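Local coordinates for protein NAD-dependent epimerase/dehydratase (Methylobacillus flagellatus KT, PDB 3GPI) that is of unproven function but probably binds a nicotinamide adenine dinucleotide cofactor, as a member of the NAD-dependent epimerase/dehydratase family with a Rossmann-type fold, at residues F106-G111 against S149-F154; G31-A36 against T45-V50. All coordinates share one frame; numbering follows the deposited sequence.

Contact 1: residues F106-G111 against S149-F154; sequences FVSSTG and STILRF
Five backbone hydrogen bonds join the two strands in parallel, from Phe-106 N donating to Thr-150 O, through Leu-152 N to Phe-106 O at 2.8 Å and Ser-108 N to Leu-152 O at 2.7 Å. Phe-154 N then donates to Ser-108 O, and Thr-110 N, already past the strand, still reaches Phe-154 O at 2.9 Å. Beyond it, Ser-109 OG accepts from Gly-111 N at 2.9 Å, an ST turn where the strand gives way to a 3-10 turn.

The extended chain of Arg-153 lays its CG alongside Ser-108 OG (3.8 Å). Both polar ends are taken up by Glu-141 of helix 132-143, through a salt bridge to Arg-153 and a hydrogen bond to Ser-108. On the opposite sheet face, Val-107 CG1, placed anti to its own N (chi1 -179°), sits over the Phe-154 ring, 4.0 Å from the centroid, in a CH-pi contact. Helix 187-201 packs on Leu-152 and Phe-154 there.

Strands 103-109 and 149-158, neighbours with helix 132-143 in the connection between them, form the parallel beta-alpha-beta arrangement characteristic of the Rossmann fold.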
ATOM      1  N   PHE A 106      -1.191   6.153   7.643  1.00 13.26           N
ATOM      2  CA  PHE A 106       0.175   5.746   7.426  1.00 14.57           C
ATOM      3  C   PHE A 106       0.177   4.435   6.663  1.00 13.45           C
ATOM      4  O   PHE A 106      -0.422   3.447   7.143  1.00 14.03           O
ATOM      5  CB  PHE A 106       0.858   5.601   8.791  1.00 15.94           C
ATOM      6  CG  PHE A 106       2.257   5.069   8.724  1.00 17.80           C
ATOM      7  CD1 PHE A 106       3.323   5.898   8.401  1.00 20.93           C
ATOM      8  CD2 PHE A 106       2.506   3.730   8.990  1.00 17.52           C
ATOM      9  CE1 PHE A 106       4.642   5.396   8.316  1.00 22.58           C
ATOM     10  CE2 PHE A 106       3.809   3.215   8.923  1.00 20.09           C
ATOM     11  CZ  PHE A 106       4.869   4.036   8.583  1.00 21.25           C
ATOM     12  N   VAL A 107       0.866   4.407   5.521  1.00 13.44           N
ATOM     13  CA  VAL A 107       0.927   3.199   4.703  1.00 14.22           C
ATOM     14  C   VAL A 107       2.097   2.371   5.180  1.00 15.03           C
ATOM     15  O   VAL A 107       3.260   2.711   5.005  1.00 17.78           O
ATOM     16  CB  VAL A 107       1.037   3.496   3.199  1.00 14.21           C
ATOM     17  CG1 VAL A 107       1.085   2.208   2.390  1.00 15.35           C
ATOM     18  CG2 VAL A 107      -0.128   4.395   2.727  1.00 16.40           C
ATOM     19  N   SER A 108       1.747   1.257   5.778  1.00 14.39           N
ATOM     20  CA  SER A 108       2.730   0.294   6.276  1.00 14.82           C
ATOM     21  C   SER A 108       2.704  -0.923   5.364  1.00 15.19           C
ATOM     22  O   SER A 108       2.192  -0.867   4.236  1.00 14.36           O
ATOM     23  CB  SER A 108       2.318  -0.050   7.685  1.00 15.64           C
ATOM     24  OG  SER A 108       3.233  -0.951   8.327  1.00 17.01           O
ATOM     25  N   SER A 109       3.246  -2.042   5.842  1.00 15.19           N
ATOM     26  CA  SER A 109       3.367  -3.255   5.053  1.00 14.75           C
ATOM     27  C   SER A 109       3.016  -4.483   5.866  1.00 14.67           C
ATOM     28  O   SER A 109       3.386  -4.562   7.038  1.00 14.70           O
ATOM     29  CB  SER A 109       4.844  -3.410   4.649  1.00 14.89           C
ATOM     30  OG  SER A 109       5.055  -4.664   3.999  1.00 17.20           O
ATOM     31  N   THR A 110       2.347  -5.464   5.255  1.00 14.56           N
ATOM     32  CA  THR A 110       2.130  -6.761   5.914  1.00 13.57           C
ATOM     33  C   THR A 110       3.434  -7.541   6.115  1.00 15.15           C
ATOM     34  O   THR A 110       3.391  -8.582   6.779  1.00 14.51           O
ATOM     35  CB  THR A 110       1.096  -7.602   5.200  1.00 15.14           C
ATOM     36  OG1 THR A 110       1.495  -7.739   3.832  1.00 15.25           O
ATOM     37  CG2 THR A 110      -0.302  -6.910   5.271  1.00 14.67           C
ATOM     38  N   GLY A 111       4.554  -7.045   5.594  1.00 14.67           N
ATOM     39  CA  GLY A 111       5.850  -7.730   5.823  1.00 14.80           C
ATOM     40  C   GLY A 111       6.213  -7.661   7.286  1.00 16.01           C
ATOM     41  O   GLY A 111       7.092  -8.406   7.728  1.00 17.53           O
ATOM     42  N   SER A 149      -4.994   8.492  14.151  1.00 14.45           N
ATOM     43  CA  SER A 149      -4.297   7.868  13.020  1.00 13.39           C
ATOM     44  C   SER A 149      -4.851   6.509  12.699  1.00 13.35           C
ATOM     45  O   SER A 149      -5.473   5.870  13.508  1.00 14.69           O
ATOM     46  CB  SER A 149      -2.808   7.750  13.338  1.00 14.78           C
ATOM     47  OG  SER A 149      -2.577   6.912  14.444  1.00 17.97           O
ATOM     48  N   THR A 150      -4.553   6.073  11.482  1.00 12.86           N
ATOM     49  CA  THR A 150      -4.905   4.769  10.972  1.00 12.92           C
ATOM     50  C   THR A 150      -3.693   4.264  10.228  1.00 13.40           C
ATOM     51  O   THR A 150      -3.227   4.887   9.279  1.00 13.92           O
ATOM     52  CB  THR A 150      -6.065   4.856  10.009  1.00 13.42           C
ATOM     53  OG1 THR A 150      -7.211   5.337  10.718  1.00 14.10           O
ATOM     54  CG2 THR A 150      -6.372   3.453   9.416  1.00 14.66           C
ATOM     55  N   ILE A 151      -3.195   3.123  10.684  1.00 13.75           N
ATOM     56  CA  ILE A 151      -2.110   2.419  10.012  1.00 14.22           C
ATOM     57  C   ILE A 151      -2.758   1.438   9.031  1.00 13.55           C
ATOM     58  O   ILE A 151      -3.689   0.703   9.350  1.00 13.66           O
ATOM     59  CB  ILE A 151      -1.311   1.642  11.052  1.00 14.65           C
ATOM     60  CG1 ILE A 151      -0.551   2.612  11.960  1.00 16.64           C
ATOM     61  CG2 ILE A 151      -0.348   0.656  10.383  1.00 15.32           C
ATOM     62  CD1 ILE A 151      -0.115   1.934  13.232  1.00 20.64           C
ATOM     63  N   LEU A 152      -2.237   1.487   7.803  1.00 13.30           N
ATOM     64  CA  LEU A 152      -2.743   0.638   6.723  1.00 13.91           C
ATOM     65  C   LEU A 152      -1.619  -0.313   6.321  1.00 13.39           C
ATOM     66  O   LEU A 152      -0.675   0.105   5.619  1.00 14.30           O
ATOM     67  CB  LEU A 152      -3.128   1.528   5.536  1.00 14.39           C
ATOM     68  CG  LEU A 152      -4.213   2.544   5.915  1.00 16.18           C
ATOM     69  CD1 LEU A 152      -4.330   3.577   4.806  1.00 19.48           C
ATOM     70  CD2 LEU A 152      -5.536   1.884   6.214  1.00 17.66           C
ATOM     71  N   ARG A 153      -1.699  -1.577   6.767  1.00 13.16           N
ATOM     72  CA  ARG A 153      -0.644  -2.532   6.376  1.00 13.06           C
ATOM     73  C   ARG A 153      -1.015  -3.154   5.037  1.00 12.74           C
ATOM     74  O   ARG A 153      -1.922  -3.983   4.972  1.00 13.20           O
ATOM     75  CB  ARG A 153      -0.521  -3.621   7.442  1.00 12.87           C
ATOM     76  CG  ARG A 153       0.147  -3.087   8.703  1.00 14.63           C
ATOM     77  CD  ARG A 153       0.254  -4.155   9.794  1.00 16.12           C
ATOM     78  NE  ARG A 153       0.801  -3.567  11.016  1.00 15.56           N
ATOM     79  CZ  ARG A 153       0.611  -4.082  12.237  1.00 16.64           C
ATOM     80  NH1 ARG A 153      -0.091  -5.183  12.409  1.00 18.10           N
ATOM     81  NH2 ARG A 153       1.120  -3.439  13.271  1.00 18.74           N
ATOM     82  N   PHE A 154      -0.390  -2.632   3.969  1.00 12.86           N
ATOM     83  CA  PHE A 154      -0.697  -3.097   2.617  1.00 13.13           C
ATOM     84  C   PHE A 154       0.042  -4.414   2.351  1.00 13.20           C
ATOM     85  O   PHE A 154       1.218  -4.554   2.735  1.00 13.48           O
ATOM     86  CB  PHE A 154      -0.171  -2.085   1.599  1.00 13.26           C
ATOM     87  CG  PHE A 154      -1.117  -0.961   1.252  1.00 13.43           C
ATOM     88  CD1 PHE A 154      -1.322  -0.644  -0.083  1.00 14.25           C
ATOM     89  CD2 PHE A 154      -1.764  -0.228   2.221  1.00 14.04           C
ATOM     90  CE1 PHE A 154      -2.190   0.407  -0.440  1.00 14.16           C
ATOM     91  CE2 PHE A 154      -2.663   0.791   1.868  1.00 12.80           C
ATOM     92  CZ  PHE A 154      -2.866   1.132   0.553  1.00 14.17           C
TER

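Contact 2: residues G31-A36 against T45-V50; sequences GLRRSA and TLIADV
Arg-33 and Thr-45 make the one direct side-chain hydrogen bond between the two segments. Arg-33 NE donates to Thr-45 OG1 at 2.9 Å, with the hydroxyl oxygen close to the guanidinium plane and the two side chains crossing at about a right angle. A water adds a second bridge, accepting from Arg-33 NH2 and donating to Thr-45 O at 2.8 Å. The arginine is thus held at two of its nitrogens, while NH1 has a weak bond to Gln-37 O. Its CG lies between the backbone N and the carbonyl carbon (chi1 70°), and from there the extended chain runs back across Thr-45.

The backbones are joined by three hydrogen bonds: Leu-46 N to Gly-31 O, Arg-33 N to Leu-46 O at 3.0 Å, and Ala-48 N to Arg-33 O. This short parallel pairing places strand 45-47 at the margin of the Rossmann-type sheet, beside strand 29-33, whose other neighbour is strand 6-9, leading into a probable GxGxxG dinucleotide-binding turn.

Van der Waals packing falls on both sheet faces. Ile-47 lies over one face of the Arg-33 guanidinium, its CG1 3.5 Å from Arg-33 CZ, and its CG2 branch meets the loop beyond the strand, 3.7 Å from Ser-35 N. An alanine in place of Arg-33 would probably leave Thr-45 OG1 without its donor, the bridging water without one of its partners, and Ile-47 without the flat surface it packs on. On the reverse face Leu-32 CD2 reaches Ala-48 CB at 3.7 Å and Val-50 CG1 at 4.0 Å, while Leu-46 CD1 approaches Leu-32 CG more loosely.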
ATOM      1  N   GLY A  31       1.113  16.990  -3.008  1.00 14.56           N
ATOM      2  CA  GLY A  31       2.071  15.922  -2.722  1.00 14.61           C
ATOM      3  C   GLY A  31       3.451  16.443  -2.369  1.00 15.61           C
ATOM      4  O   GLY A  31       3.808  17.576  -2.724  1.00 16.48           O
ATOM      5  N   LEU A  32       4.200  15.620  -1.682  1.00 17.17           N
ATOM      6  CA  LEU A  32       5.584  15.907  -1.393  1.00 18.57           C
ATOM      7  C   LEU A  32       6.369  14.822  -2.118  1.00 18.39           C
ATOM      8  O   LEU A  32       6.198  13.620  -1.826  1.00 18.79           O
ATOM      9  CB  LEU A  32       5.804  15.855   0.136  1.00 20.45           C
ATOM     10  CG  LEU A  32       7.061  16.403   0.807  1.00 23.54           C
ATOM     11  CD1 LEU A  32       6.781  16.520   2.300  1.00 24.03           C
ATOM     12  CD2 LEU A  32       8.249  15.471   0.557  1.00 26.19           C
ATOM     13  N   ARG A  33       7.245  15.233  -3.050  1.00 18.22           N
ATOM     14  CA  ARG A  33       8.032  14.300  -3.866  1.00 20.12           C
ATOM     15  C   ARG A  33       9.519  14.628  -3.835  1.00 21.19           C
ATOM     16  O   ARG A  33       9.913  15.664  -3.317  1.00 22.64           O
ATOM     17  CB  ARG A  33       7.529  14.383  -5.299  1.00 19.51           C
ATOM     18  CG  ARG A  33       7.900  15.715  -5.971  1.00 20.64           C
ATOM     19  CD  ARG A  33       7.666  15.691  -7.439  1.00 21.56           C
ATOM     20  NE  ARG A  33       7.681  17.048  -7.964  1.00 21.41           N
ATOM     21  CZ  ARG A  33       8.622  17.537  -8.768  1.00 25.56           C
ATOM     22  NH1 ARG A  33       9.634  16.774  -9.176  1.00 27.15           N
ATOM     23  NH2 ARG A  33       8.535  18.783  -9.192  1.00 25.14           N
ATOM     24  N   ARG A  34      10.339  13.737  -4.391  1.00 22.43           N
ATOM     25  CA  ARG A  34      11.751  14.038  -4.693  1.00 24.43           C
ATOM     26  C   ARG A  34      11.939  14.672  -6.092  1.00 24.35           C
ATOM     27  O   ARG A  34      11.136  14.414  -7.016  1.00 25.45           O
ATOM     28  CB  ARG A  34      12.531  12.737  -4.645  1.00 24.53           C
ATOM     29  CG  ARG A  34      12.486  12.010  -3.299  1.00 26.96           C
ATOM     30  CD  ARG A  34      13.378  10.757  -3.329  1.00 34.70           C
ATOM     31  NE  ARG A  34      12.966   9.844  -4.394  1.00 40.54           N
ATOM     32  CZ  ARG A  34      12.106   8.844  -4.239  1.00 42.50           C
ATOM     33  NH1 ARG A  34      11.579   8.591  -3.042  1.00 43.63           N
ATOM     34  NH2 ARG A  34      11.782   8.093  -5.281  1.00 42.97           N
ATOM     35  N   SER A  35      13.040  15.424  -6.292  1.00 27.26           N
ATOM     36  CA  SER A  35      13.317  16.082  -7.591  1.00 28.33           C
ATOM     37  C   SER A  35      13.504  15.099  -8.746  1.00 28.02           C
ATOM     38  O   SER A  35      13.143  15.393  -9.871  1.00 28.62           O
ATOM     39  CB  SER A  35      14.511  17.026  -7.510  1.00 29.44           C
ATOM     40  OG  SER A  35      15.698  16.316  -7.268  1.00 33.21           O
ATOM     41  N   ALA A  36      14.005  13.904  -8.451  1.00 27.10           N
ATOM     42  CA  ALA A  36      14.206  12.894  -9.497  1.00 26.72           C
ATOM     43  C   ALA A  36      12.922  12.175  -9.914  1.00 26.30           C
ATOM     44  O   ALA A  36      12.958  11.272 -10.759  1.00 27.02           O
ATOM     45  CB  ALA A  36      15.252  11.891  -9.066  1.00 26.54           C
ATOM     46  N   THR A  45       2.472  19.344  -6.569  1.00 17.61           N
ATOM     47  CA  THR A  45       3.443  18.852  -5.606  1.00 17.17           C
ATOM     48  C   THR A  45       4.507  19.904  -5.319  1.00 17.54           C
ATOM     49  O   THR A  45       4.659  20.833  -6.106  1.00 17.92           O
ATOM     50  CB  THR A  45       4.204  17.550  -6.063  1.00 17.79           C
ATOM     51  OG1 THR A  45       5.057  17.872  -7.171  1.00 17.56           O
ATOM     52  CG2 THR A  45       3.256  16.434  -6.501  1.00 18.26           C
ATOM     53  N   LEU A  46       5.224  19.698  -4.217  1.00 17.72           N
ATOM     54  CA  LEU A  46       6.491  20.372  -3.922  1.00 19.02           C
ATOM     55  C   LEU A  46       7.579  19.329  -3.747  1.00 21.04           C
ATOM     56  O   LEU A  46       7.315  18.155  -3.482  1.00 19.87           O
ATOM     57  CB  LEU A  46       6.375  21.265  -2.666  1.00 19.44           C
ATOM     58  CG  LEU A  46       6.117  20.539  -1.343  1.00 19.69           C
ATOM     59  CD1 LEU A  46       7.336  20.584  -0.459  1.00 22.69           C
ATOM     60  CD2 LEU A  46       4.932  21.198  -0.616  1.00 22.24           C
ATOM     61  N   ILE A  47       8.823  19.763  -3.923  1.00 21.77           N
ATOM     62  CA  ILE A  47       9.981  18.940  -3.712  1.00 23.37           C
ATOM     63  C   ILE A  47      10.489  19.131  -2.298  1.00 24.20           C
ATOM     64  O   ILE A  47      10.699  20.269  -1.840  1.00 25.32           O
ATOM     65  CB  ILE A  47      11.100  19.270  -4.783  1.00 22.56           C
ATOM     66  CG1 ILE A  47      10.623  18.907  -6.195  1.00 23.47           C
ATOM     67  CG2 ILE A  47      12.410  18.561  -4.424  1.00 24.24           C
ATOM     68  CD1 ILE A  47      11.400  19.622  -7.350  1.00 23.79           C
ATOM     69  N   ALA A  48      10.682  18.034  -1.594  1.00 24.41           N
ATOM     70  CA  ALA A  48      11.327  18.064  -0.306  1.00 26.14           C
ATOM     71  C   ALA A  48      11.913  16.708   0.031  1.00 27.03           C
ATOM     72  O   ALA A  48      11.680  15.726  -0.685  1.00 28.01           O
ATOM     73  CB  ALA A  48      10.344  18.517   0.778  1.00 26.44           C
ATOM     74  N   ASP A  49      12.677  16.654   1.117  1.00 27.67           N
ATOM     75  CA  ASP A  49      13.344  15.436   1.550  1.00 28.66           C
ATOM     76  C   ASP A  49      12.964  15.230   2.976  1.00 28.07           C
ATOM     77  O   ASP A  49      13.405  15.978   3.856  1.00 28.17           O
ATOM     78  CB  ASP A  49      14.871  15.580   1.440  1.00 28.99           C
ATOM     79  CG  ASP A  49      15.622  14.305   1.851  1.00 32.12           C
ATOM     80  OD1 ASP A  49      15.069  13.411   2.522  1.00 34.36           O
ATOM     81  OD2 ASP A  49      16.810  14.204   1.500  1.00 35.79           O
ATOM     82  N   VAL A  50      12.138  14.212   3.228  1.00 27.77           N
ATOM     83  CA  VAL A  50      11.641  13.953   4.570  1.00 27.62           C
ATOM     84  C   VAL A  50      12.739  13.666   5.602  1.00 27.76           C
ATOM     85  O   VAL A  50      12.511  13.793   6.790  1.00 26.62           O
ATOM     86  CB  VAL A  50      10.540  12.859   4.590  1.00 27.72           C
ATOM     87  CG1 VAL A  50       9.330  13.305   3.745  1.00 28.31           C
ATOM     88  CG2 VAL A  50      11.102  11.509   4.108  1.00 27.46           C
TER
HETATM   89  O   HOH W   1       6.844  20.715  -7.852  1.00 20.35           O

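Both contacts are parallel strand pairings in one sheet, which makes them a worked comparison of the same architecture at different depths. Contact 1 is buried, centred about 7 Å from the middle of the chain, whereas contact 2 lies about 19 Å out, at a partly exposed margin. They share no strand: 66-69 and 6-9 intervene between 103-109 and 29-33, and the contact centres are about 21 Å apart. The chemistry follows the location. In contact 1 helices pack on both faces and the arginine is paired with an acidic residue of one of them; in contact 2 the arginine lies across its neighbouring strand and its polar partners are uncharged.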